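Local coordinates for protein ribonucleoside-diphosphate reductase, alpha chain (Actinobacillus ureae ATCC 25976, PDB 6DQX) that is the catalytic subunit of a class Id ribonucleotide reductase and probably reduces ribonucleoside diphosphates to deoxyribonucleotides, at residues A[351-356]-A[429-434]; A[363-368]-A[499-504]; A[504-509]-A[522-527]. One frame throughout, in Å; residues are numbered along the deposited sequence.

Interaction 1. Residues A[351-356]-A[429-434]; sequences LGWHSY and PSVEPF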
loop_
_atom_site.group_PDB
_atom_site.type_symbol
_atom_site.label_atom_id
_atom_site.label_comp_id
_atom_site.label_asym_id
_atom_site.label_seq_id
_atom_site.Cartn_x
_atom_site.Cartn_y
_atom_site.Cartn_z
ATOM N N LEU A 351 0.544 17.404 -32.231
ATOM C CA LEU A 351 -0.611 18.256 -31.908
ATOM C C LEU A 351 -0.880 19.194 -33.072
ATOM O O LEU A 351 -0.124 19.219 -34.041
ATOM C CB LEU A 351 -0.380 19.019 -30.596
ATOM C CG LEU A 351 0.972 19.685 -30.378
ATOM C CD1 LEU A 351 1.107 20.985 -31.126
ATOM C CD2 LEU A 351 1.193 19.927 -28.876
ATOM N N GLY A 352 -2.011 19.888 -33.023
ATOM C CA GLY A 352 -2.334 20.871 -34.039
ATOM C C GLY A 352 -2.876 20.287 -35.325
ATOM O O GLY A 352 -2.812 20.952 -36.356
ATOM N N TRP A 353 -3.383 19.050 -35.300
ATOM C CA TRP A 353 -4.008 18.454 -36.499
ATOM C C TRP A 353 -5.175 19.299 -37.025
ATOM O O TRP A 353 -5.207 19.670 -38.205
ATOM C CB TRP A 353 -4.513 17.054 -36.160
ATOM C CG TRP A 353 -5.347 16.316 -37.185
ATOM C CD1 TRP A 353 -6.528 15.663 -36.943
ATOM C CD2 TRP A 353 -5.065 16.123 -38.584
ATOM N NE1 TRP A 353 -6.998 15.068 -38.102
ATOM C CE2 TRP A 353 -6.112 15.328 -39.118
ATOM C CE3 TRP A 353 -4.022 16.515 -39.427
ATOM C CZ2 TRP A 353 -6.164 14.952 -40.484
ATOM C CZ3 TRP A 353 -4.094 16.150 -40.803
ATOM C CH2 TRP A 353 -5.145 15.368 -41.291
ATOM N N HIS A 354 -6.138 19.610 -36.154
ATOM C CA HIS A 354 -7.285 20.397 -36.598
ATOM C C HIS A 354 -6.844 21.804 -37.024
ATOM O O HIS A 354 -7.321 22.332 -38.049
ATOM C CB HIS A 354 -8.363 20.453 -35.531
ATOM C CG HIS A 354 -9.703 20.833 -36.051
ATOM N ND1 HIS A 354 -10.763 21.124 -35.219
ATOM C CD2 HIS A 354 -10.179 20.947 -37.321
ATOM C CE1 HIS A 354 -11.829 21.400 -35.948
ATOM N NE2 HIS A 354 -11.501 21.305 -37.226
ATOM N N SER A 355 -5.890 22.374 -36.279
ATOM C CA SER A 355 -5.270 23.627 -36.679
ATOM C C SER A 355 -4.704 23.601 -38.099
ATOM O O SER A 355 -4.947 24.533 -38.873
ATOM C CB SER A 355 -4.192 24.083 -35.690
ATOM O OG SER A 355 -4.784 24.389 -34.431
ATOM N N TYR A 356 -3.927 22.570 -38.422
ATOM C CA TYR A 356 -3.417 22.424 -39.778
ATOM C C TYR A 356 -4.564 22.399 -40.799
ATOM O O TYR A 356 -4.495 23.082 -41.832
ATOM C CB TYR A 356 -2.553 21.168 -39.902
ATOM C CG TYR A 356 -2.075 20.919 -41.301
ATOM C CD1 TYR A 356 -1.018 21.642 -41.825
ATOM C CD2 TYR A 356 -2.710 19.997 -42.118
ATOM C CE1 TYR A 356 -0.585 21.442 -43.126
ATOM C CE2 TYR A 356 -2.279 19.785 -43.419
ATOM C CZ TYR A 356 -1.216 20.520 -43.918
ATOM O OH TYR A 356 -0.768 20.325 -45.213
ATOM N N PRO A 429 -5.714 20.285 -29.770
ATOM C CA PRO A 429 -5.096 19.174 -29.028
ATOM C C PRO A 429 -4.915 17.896 -29.836
ATOM O O PRO A 429 -5.829 17.490 -30.522
ATOM C CB PRO A 429 -6.067 18.956 -27.876
ATOM C CG PRO A 429 -7.363 19.458 -28.355
ATOM C CD PRO A 429 -7.148 20.440 -29.450
ATOM N N SER A 430 -3.711 17.308 -29.784
ATOM C CA SER A 430 -3.383 16.052 -30.478
ATOM C C SER A 430 -4.054 15.973 -31.844
ATOM O O SER A 430 -3.819 16.852 -32.685
ATOM C CB SER A 430 -3.593 14.775 -29.608
ATOM O OG SER A 430 -4.955 14.480 -29.409
ATOM N N VAL A 431 -4.855 14.939 -32.070
ATOM C CA VAL A 431 -5.602 14.761 -33.329
ATOM C C VAL A 431 -7.081 15.077 -33.132
ATOM O O VAL A 431 -7.902 14.758 -33.957
ATOM C CB VAL A 431 -5.442 13.323 -33.882
ATOM C CG1 VAL A 431 -4.014 13.107 -34.359
ATOM C CG2 VAL A 431 -5.802 12.244 -32.846
ATOM N N GLU A 432 -7.416 15.691 -32.014
ATOM C CA GLU A 432 -8.804 15.911 -31.639
ATOM C C GLU A 432 -9.310 17.205 -32.297
ATOM O O GLU A 432 -8.555 18.164 -32.441
ATOM C CB GLU A 432 -8.834 16.020 -30.105
ATOM C CG GLU A 432 -10.087 15.597 -29.395
ATOM C CD GLU A 432 -9.884 15.549 -27.885
ATOM O OE1 GLU A 432 -10.146 16.566 -27.251
ATOM O OE2 GLU A 432 -9.440 14.506 -27.342
ATOM N N PRO A 433 -10.608 17.263 -32.663
ATOM C CA PRO A 433 -11.130 18.559 -33.070
ATOM C C PRO A 433 -11.125 19.546 -31.907
ATOM O O PRO A 433 -11.260 19.144 -30.743
ATOM C CB PRO A 433 -12.586 18.247 -33.481
ATOM C CG PRO A 433 -12.623 16.772 -33.735
ATOM C CD PRO A 433 -11.622 16.201 -32.768
ATOM N N PHE A 434 -10.957 20.821 -32.219
ATOM C CA PHE A 434 -11.280 21.895 -31.298
ATOM C C PHE A 434 -12.646 21.692 -30.685
ATOM O O PHE A 434 -13.601 21.359 -31.383
ATOM C CB PHE A 434 -11.281 23.251 -31.996
ATOM C CG PHE A 434 -9.926 23.864 -32.182
ATOM C CD1 PHE A 434 -9.120 24.179 -31.089
ATOM C CD2 PHE A 434 -9.483 24.219 -33.453
ATOM C CE1 PHE A 434 -7.891 24.790 -31.265
ATOM C CE2 PHE A 434 -8.245 24.838 -33.632
ATOM C CZ PHE A 434 -7.454 25.134 -32.533
HETATM O O HOH W 1 -6.053 18.517 -33.344
#
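The first turn of helix 353-359, entered from barrel strand 347-351 through the N-cap residue Gly-352, docks against the type II' beta turn of Pro-429 to Glu-432 and the extended residues that follow it. Ser-430 O faces the helix start: it takes a weak hydrogen bond from Trp-353 N at 3.4 Å and lies near Leu-351 CA, a CH-to-oxygen contact. A water bridges the same ends, accepting from His-354 N at 3.0 Å and lying within hydrogen-bonding reach of both Ser-430 O and Glu-432 O. One amide of the helix's first turn thus meets the loop through solvent rather than directly.

The imidazole of His-354 carries the side-chain part. With CG anti to the backbone N (chi1 -161°), the ring reaches across to the loop, where ND1 accepts from Phe-434 N at 3.0 Å. The donor lies almost in the ring plane, 7° out of it, which fixes the rotation of the imidazole and requires ND1 to be unprotonated in this bond. The phenyl ring of Phe-434 sits obliquely to the imidazole, and its CZ comes to 3.4 Å from Ser-355 OG. Trp-353, next to His-354 in the chain, presents the CD1 edge of its indole to Val-431 O, 3.4 Å away.

Further out, Trp-353 NE1 bonds to Gln-508 of helix 502-513, and its indole packs on helix 367-395. Glu-432 turns to Lys-418 and Asn-523, while Leu-351 pairs by its backbone with strand 288-296, so the largely buried contact joins the end of strand 347-351 to helices 367-395, 418-423 and 502-513.

Interaction 2. Residues A[363-368]-A[499-504]; sequences AFDSFQ and EISQLS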
loop_
_atom_site.group_PDB
_atom_site.type_symbol
_atom_site.label_atom_id
_atom_site.label_comp_id
_atom_site.label_asym_id
_atom_site.label_seq_id
_atom_site.Cartn_x
_atom_site.Cartn_y
_atom_site.Cartn_z
ATOM N N ALA A 363 -12.204 20.892 -44.106
ATOM C CA ALA A 363 -13.105 20.399 -43.076
ATOM C C ALA A 363 -12.552 19.120 -42.443
ATOM O O ALA A 363 -11.979 18.253 -43.126
ATOM C CB ALA A 363 -14.476 20.146 -43.654
ATOM N N PHE A 364 -12.729 18.974 -41.136
ATOM C CA PHE A 364 -12.189 17.807 -40.436
ATOM C C PHE A 364 -12.634 16.490 -41.059
ATOM O O PHE A 364 -11.806 15.630 -41.369
ATOM C CB PHE A 364 -12.607 17.849 -38.959
ATOM C CG PHE A 364 -12.002 16.754 -38.117
ATOM C CD1 PHE A 364 -12.590 15.497 -38.041
ATOM C CD2 PHE A 364 -10.836 16.995 -37.393
ATOM C CE1 PHE A 364 -12.023 14.502 -37.257
ATOM C CE2 PHE A 364 -10.262 15.993 -36.611
ATOM C CZ PHE A 364 -10.854 14.760 -36.552
ATOM N N ASP A 365 -13.944 16.340 -41.235
ATOM C CA ASP A 365 -14.528 15.142 -41.837
ATOM C C ASP A 365 -14.600 15.340 -43.355
ATOM O O ASP A 365 -15.629 15.753 -43.865
ATOM C CB ASP A 365 -15.935 14.917 -41.271
ATOM C CG ASP A 365 -16.659 13.710 -41.875
ATOM O OD1 ASP A 365 -16.014 12.845 -42.495
ATOM O OD2 ASP A 365 -17.898 13.641 -41.713
ATOM N N SER A 366 -13.501 15.060 -44.048
ATOM C CA SER A 366 -13.462 15.194 -45.508
ATOM C C SER A 366 -12.444 14.261 -46.159
ATOM O O SER A 366 -11.495 13.819 -45.530
ATOM C CB SER A 366 -13.153 16.643 -45.899
ATOM O OG SER A 366 -11.836 17.013 -45.579
ATOM N N PHE A 367 -12.620 14.010 -47.457
ATOM C CA PHE A 367 -11.643 13.264 -48.225
ATOM C C PHE A 367 -10.281 13.945 -48.217
ATOM O O PHE A 367 -9.260 13.273 -48.072
ATOM C CB PHE A 367 -12.178 13.120 -49.656
ATOM C CG PHE A 367 -11.286 12.342 -50.568
ATOM C CD1 PHE A 367 -11.330 10.963 -50.565
ATOM C CD2 PHE A 367 -10.402 12.982 -51.404
ATOM C CE1 PHE A 367 -10.500 10.233 -51.403
ATOM C CE2 PHE A 367 -9.589 12.266 -52.262
ATOM C CZ PHE A 367 -9.650 10.889 -52.267
ATOM N N GLN A 368 -10.240 15.270 -48.363
ATOM C CA GLN A 368 -8.968 15.994 -48.352
ATOM C C GLN A 368 -8.241 15.859 -46.999
ATOM O O GLN A 368 -7.009 15.709 -46.971
ATOM C CB GLN A 368 -9.130 17.465 -48.711
ATOM C CG GLN A 368 -9.395 17.696 -50.194
ATOM C CD GLN A 368 -9.745 19.145 -50.523
ATOM O OE1 GLN A 368 -9.886 19.998 -49.626
ATOM N NE2 GLN A 368 -9.847 19.445 -51.822
ATOM N N GLU A 499 -20.268 18.739 -33.149
ATOM C CA GLU A 499 -20.946 18.778 -34.454
ATOM C C GLU A 499 -20.328 17.859 -35.518
ATOM O O GLU A 499 -20.910 17.654 -36.588
ATOM C CB GLU A 499 -20.963 20.227 -34.961
ATOM C CG GLU A 499 -21.877 21.137 -34.134
ATOM C CD GLU A 499 -21.614 22.634 -34.319
ATOM O OE1 GLU A 499 -20.520 23.035 -34.799
ATOM O OE2 GLU A 499 -22.513 23.427 -33.940
ATOM N N ILE A 500 -19.137 17.332 -35.238
ATOM C CA ILE A 500 -18.386 16.518 -36.184
ATOM C C ILE A 500 -18.827 15.059 -36.090
ATOM O O ILE A 500 -19.216 14.572 -35.024
ATOM C CB ILE A 500 -16.851 16.726 -35.967
ATOM C CG1 ILE A 500 -16.443 18.097 -36.505
ATOM C CG2 ILE A 500 -16.020 15.651 -36.658
ATOM C CD1 ILE A 500 -15.108 18.630 -36.047
ATOM N N SER A 501 -18.794 14.371 -37.229
ATOM C CA SER A 501 -19.027 12.942 -37.295
ATOM C C SER A 501 -18.018 12.193 -36.439
ATOM O O SER A 501 -16.815 12.284 -36.682
ATOM C CB SER A 501 -18.866 12.434 -38.733
ATOM O OG SER A 501 -18.887 11.014 -38.745
ATOM N N GLN A 502 -18.509 11.468 -35.447
ATOM C CA GLN A 502 -17.630 10.675 -34.579
ATOM C C GLN A 502 -17.118 9.448 -35.309
ATOM O O GLN A 502 -16.018 8.945 -34.996
ATOM C CB GLN A 502 -18.327 10.301 -33.270
ATOM C CG GLN A 502 -18.850 11.520 -32.527
ATOM C CD GLN A 502 -17.738 12.500 -32.174
ATOM O OE1 GLN A 502 -16.812 12.149 -31.428
ATOM N NE2 GLN A 502 -17.834 13.733 -32.671
ATOM N N LEU A 503 -17.870 8.997 -36.328
ATOM C CA LEU A 503 -17.345 7.977 -37.224
ATOM C C LEU A 503 -16.072 8.470 -37.923
ATOM O O LEU A 503 -15.122 7.686 -38.077
ATOM C CB LEU A 503 -18.390 7.507 -38.247
ATOM C CG LEU A 503 -17.985 6.323 -39.130
ATOM C CD1 LEU A 503 -17.580 5.095 -38.331
ATOM C CD2 LEU A 503 -19.126 5.981 -40.091
ATOM N N SER A 504 -16.023 9.752 -38.290
ATOM C CA SER A 504 -14.822 10.307 -38.941
ATOM C C SER A 504 -13.596 10.313 -38.021
ATOM O O SER A 504 -12.475 10.025 -38.457
ATOM C CB SER A 504 -15.079 11.681 -39.577
ATOM O OG SER A 504 -14.930 12.741 -38.657
HETATM O O HOH W 2 -18.340 15.997 -39.688
#
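Asp-365 and Phe-364, in the loop ahead of helix 367-395, meet the start of helix 502-513 side chain to side chain, with no direct hydrogen bond between the two segments. The carboxylate of Asp-365 lies over two serine methylenes: OD1 approaches Ser-504 CB at 3.3 Å and OD2 approaches Ser-501 CB at 3.4 Å. Beside it, the Phe-364 ring turns its CD1-CE1 edge to Ser-504 OG, which lies near the ring plane, 3.7 Å from CD1. Ile-500 crosses the phenylalanine at about a right angle: Ile-500 CG2 touches Phe-364 CD1 at 3.7 Å, and Ile-500 CD1 lies near Phe-364 CB.

A water joins the polar parts, donating to Asp-365 OD2 at 3.1 Å and accepting from Ser-501 N at 3.0 Å. Ser-501 is the N-cap of helix 502-513, its OG accepting from Ser-504 N. Ser-504 OG, held between its own backbone N and carbonyl carbon (chi1 85°), donates back to Ser-501 O at 2.8 Å, which sets the face that Ser-504 offers to Asp-365 and Phe-364. Ser-501 OG has its main outside partner in Cys-569 O of the C-terminal tail, with Leu-566 O competing for the same proton. Across the loop, Ser-366 caps helix 367-395 and bonds to Ala-363 O.

The carboxylate therefore sits beside the N-terminal turn of helix 502-513, where the helix dipole would probably favour its negative charge, although the polar link to that turn passes through water.

Interaction 3. Residues A[504-509]-A[522-527]; sequences SVIQQA and INIMVH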
loop_
_atom_site.group_PDB
_atom_site.type_symbol
_atom_site.label_atom_id
_atom_site.label_comp_id
_atom_site.label_asym_id
_atom_site.label_seq_id
_atom_site.Cartn_x
_atom_site.Cartn_y
_atom_site.Cartn_z
ATOM N N SER A 504 -16.023 9.752 -38.290
ATOM C CA SER A 504 -14.822 10.307 -38.941
ATOM C C SER A 504 -13.596 10.313 -38.021
ATOM O O SER A 504 -12.475 10.025 -38.457
ATOM C CB SER A 504 -15.079 11.681 -39.577
ATOM O OG SER A 504 -14.930 12.741 -38.657
ATOM N N VAL A 505 -13.826 10.579 -36.737
ATOM C CA VAL A 505 -12.766 10.503 -35.727
ATOM C C VAL A 505 -12.165 9.090 -35.708
ATOM O O VAL A 505 -10.955 8.912 -35.801
ATOM C CB VAL A 505 -13.308 10.918 -34.336
ATOM C CG1 VAL A 505 -12.336 10.549 -33.227
ATOM C CG2 VAL A 505 -13.596 12.413 -34.321
ATOM N N ILE A 506 -13.036 8.085 -35.657
ATOM C CA ILE A 506 -12.625 6.685 -35.618
ATOM C C ILE A 506 -11.938 6.257 -36.910
ATOM O O ILE A 506 -10.865 5.614 -36.880
ATOM C CB ILE A 506 -13.853 5.772 -35.331
ATOM C CG1 ILE A 506 -14.463 6.104 -33.965
ATOM C CG2 ILE A 506 -13.503 4.296 -35.429
ATOM C CD1 ILE A 506 -13.506 6.134 -32.822
ATOM N N GLN A 507 -12.539 6.635 -38.041
ATOM C CA GLN A 507 -11.948 6.294 -39.335
ATOM C C GLN A 507 -10.573 6.915 -39.576
ATOM O O GLN A 507 -9.660 6.210 -40.029
ATOM C CB GLN A 507 -12.913 6.612 -40.477
ATOM C CG GLN A 507 -14.076 5.651 -40.477
ATOM C CD GLN A 507 -15.132 5.956 -41.520
ATOM O OE1 GLN A 507 -15.188 7.055 -42.084
ATOM N NE2 GLN A 507 -16.013 4.997 -41.726
ATOM N N GLN A 508 -10.396 8.190 -39.216
ATOM C CA GLN A 508 -9.095 8.823 -39.295
ATOM C C GLN A 508 -8.058 8.161 -38.397
ATOM O O GLN A 508 -6.886 8.044 -38.783
ATOM C CB GLN A 508 -9.163 10.317 -38.979
ATOM C CG GLN A 508 -9.777 11.156 -40.089
ATOM C CD GLN A 508 -9.668 12.646 -39.817
ATOM O OE1 GLN A 508 -8.914 13.068 -38.953
ATOM N NE2 GLN A 508 -10.479 13.443 -40.517
ATOM N N ALA A 509 -8.484 7.752 -37.198
ATOM C CA ALA A 509 -7.584 7.030 -36.289
ATOM C C ALA A 509 -7.190 5.684 -36.903
ATOM O O ALA A 509 -6.006 5.304 -36.900
ATOM C CB ALA A 509 -8.220 6.864 -34.888
ATOM N N ILE A 522 -7.809 8.339 -28.142
ATOM C CA ILE A 522 -8.919 8.767 -28.937
ATOM C C ILE A 522 -10.147 8.924 -28.053
ATOM O O ILE A 522 -10.721 7.931 -27.568
ATOM C CB ILE A 522 -9.177 7.793 -30.094
ATOM C CG1 ILE A 522 -7.941 7.746 -31.005
ATOM C CG2 ILE A 522 -10.485 8.138 -30.821
ATOM C CD1 ILE A 522 -7.635 9.020 -31.805
ATOM N N ASN A 523 -10.535 10.177 -27.912
ATOM C CA ASN A 523 -11.805 10.574 -27.276
ATOM C C ASN A 523 -12.898 10.711 -28.322
ATOM O O ASN A 523 -12.627 11.004 -29.480
ATOM C CB ASN A 523 -11.634 11.918 -26.553
ATOM C CG ASN A 523 -10.688 11.835 -25.361
ATOM O OD1 ASN A 523 -10.743 10.877 -24.606
ATOM N ND2 ASN A 523 -9.836 12.851 -25.184
ATOM N N ILE A 524 -14.144 10.508 -27.904
ATOM C CA ILE A 524 -15.294 10.818 -28.755
ATOM C C ILE A 524 -16.272 11.624 -27.903
ATOM O O ILE A 524 -16.183 11.623 -26.666
ATOM C CB ILE A 524 -15.986 9.565 -29.339
ATOM C CG1 ILE A 524 -16.522 8.638 -28.249
ATOM C CG2 ILE A 524 -15.039 8.783 -30.246
ATOM C CD1 ILE A 524 -17.425 7.547 -28.791
ATOM N N MET A 525 -17.185 12.304 -28.582
ATOM C CA MET A 525 -18.172 13.147 -27.935
ATOM C C MET A 525 -19.525 12.782 -28.500
ATOM O O MET A 525 -19.728 12.822 -29.726
ATOM C CB MET A 525 -17.857 14.612 -28.175
ATOM C CG MET A 525 -18.628 15.539 -27.250
ATOM S SD MET A 525 -18.130 17.249 -27.455
ATOM C CE MET A 525 -16.713 17.381 -26.356
ATOM N N VAL A 526 -20.450 12.452 -27.603
ATOM C CA VAL A 526 -21.710 11.826 -27.962
ATOM C C VAL A 526 -22.850 12.517 -27.192
ATOM O O VAL A 526 -22.741 12.754 -25.984
ATOM C CB VAL A 526 -21.660 10.318 -27.645
ATOM C CG1 VAL A 526 -22.974 9.629 -27.988
ATOM C CG2 VAL A 526 -20.506 9.654 -28.400
ATOM N N HIS A 527 -23.925 12.841 -27.909
ATOM C CA HIS A 527 -25.119 13.454 -27.323
ATOM C C HIS A 527 -25.778 12.445 -26.361
ATOM O O HIS A 527 -25.890 11.261 -26.700
ATOM C CB HIS A 527 -26.082 13.848 -28.451
ATOM C CG HIS A 527 -27.163 14.806 -28.045
ATOM N ND1 HIS A 527 -28.111 14.504 -27.095
ATOM C CD2 HIS A 527 -27.474 16.040 -28.503
ATOM C CE1 HIS A 527 -28.939 15.523 -26.954
ATOM N NE2 HIS A 527 -28.575 16.469 -27.801
#
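Val-505 swings CG1 anti to its backbone nitrogen (chi1 167°), which turns this methyl toward the CG2 branch of Ile-522, 3.9 Å away, as the two side chains slide past each other in opposite directions. The same Val-505 CG1 lies 3.8 Å from Asn-523 O and is also near Ile-524 CG2, at 4.4 Å. One helical turn on, Ala-509 CB abuts the other branch of Ile-522, 3.8 Å from CD1; its small side chain lets the isoleucine tip come close to the helix.

Ile-506 does not aim CB at the strand, but its chain bends back through two torsions near -60°, bringing CD1 up to the CG2 methyls of both Ile-524, at 4.0 Å, and Ile-522, at 4.1 Å. It passes both side chains at a slant.

Residues 522-526 are held by backbone bonds to strand 549-554, to which 524-525 runs parallel. Asn-523, pointing away from the helix, bonds through its amide to Glu-432 and Tyr-552. Leu-538 of helix 532-544 packs on both Ile-506 and Ile-524.

No hydrogen bond joins residues 504-509 to 522-527. Across the face formed by Val-505, Ile-506 and Ala-509 the cohesion comes from close-fitting, buried methyl groups; the polar attachment lies at the helix start, where Gln-502 OE1 accepts from Met-525 N of the strand that pairs with 549-554.

All three contacts are largely buried, though interaction 2 lies about 21 Å from the chain's centre, measured from its own centre, and involves the partly exposed Asp-365, whereas interactions 1 and 3 lie at about 13 and 14 Å. Helix 502-513 serves both interactions 2 and 3: its first turn offers serines to a carboxylate, a phenyl edge and water, while its next turns offer only hydrocarbon to the strand. Interaction 1, where a helix start meets a loop, mixes backbone, imidazole and water-borne bonds. Direct joins link the three, among them Gln-508 OE1 with Trp-353 NE1, Gln-502 OE1 with Met-525 N, and Ile-500 packed on Pro-433.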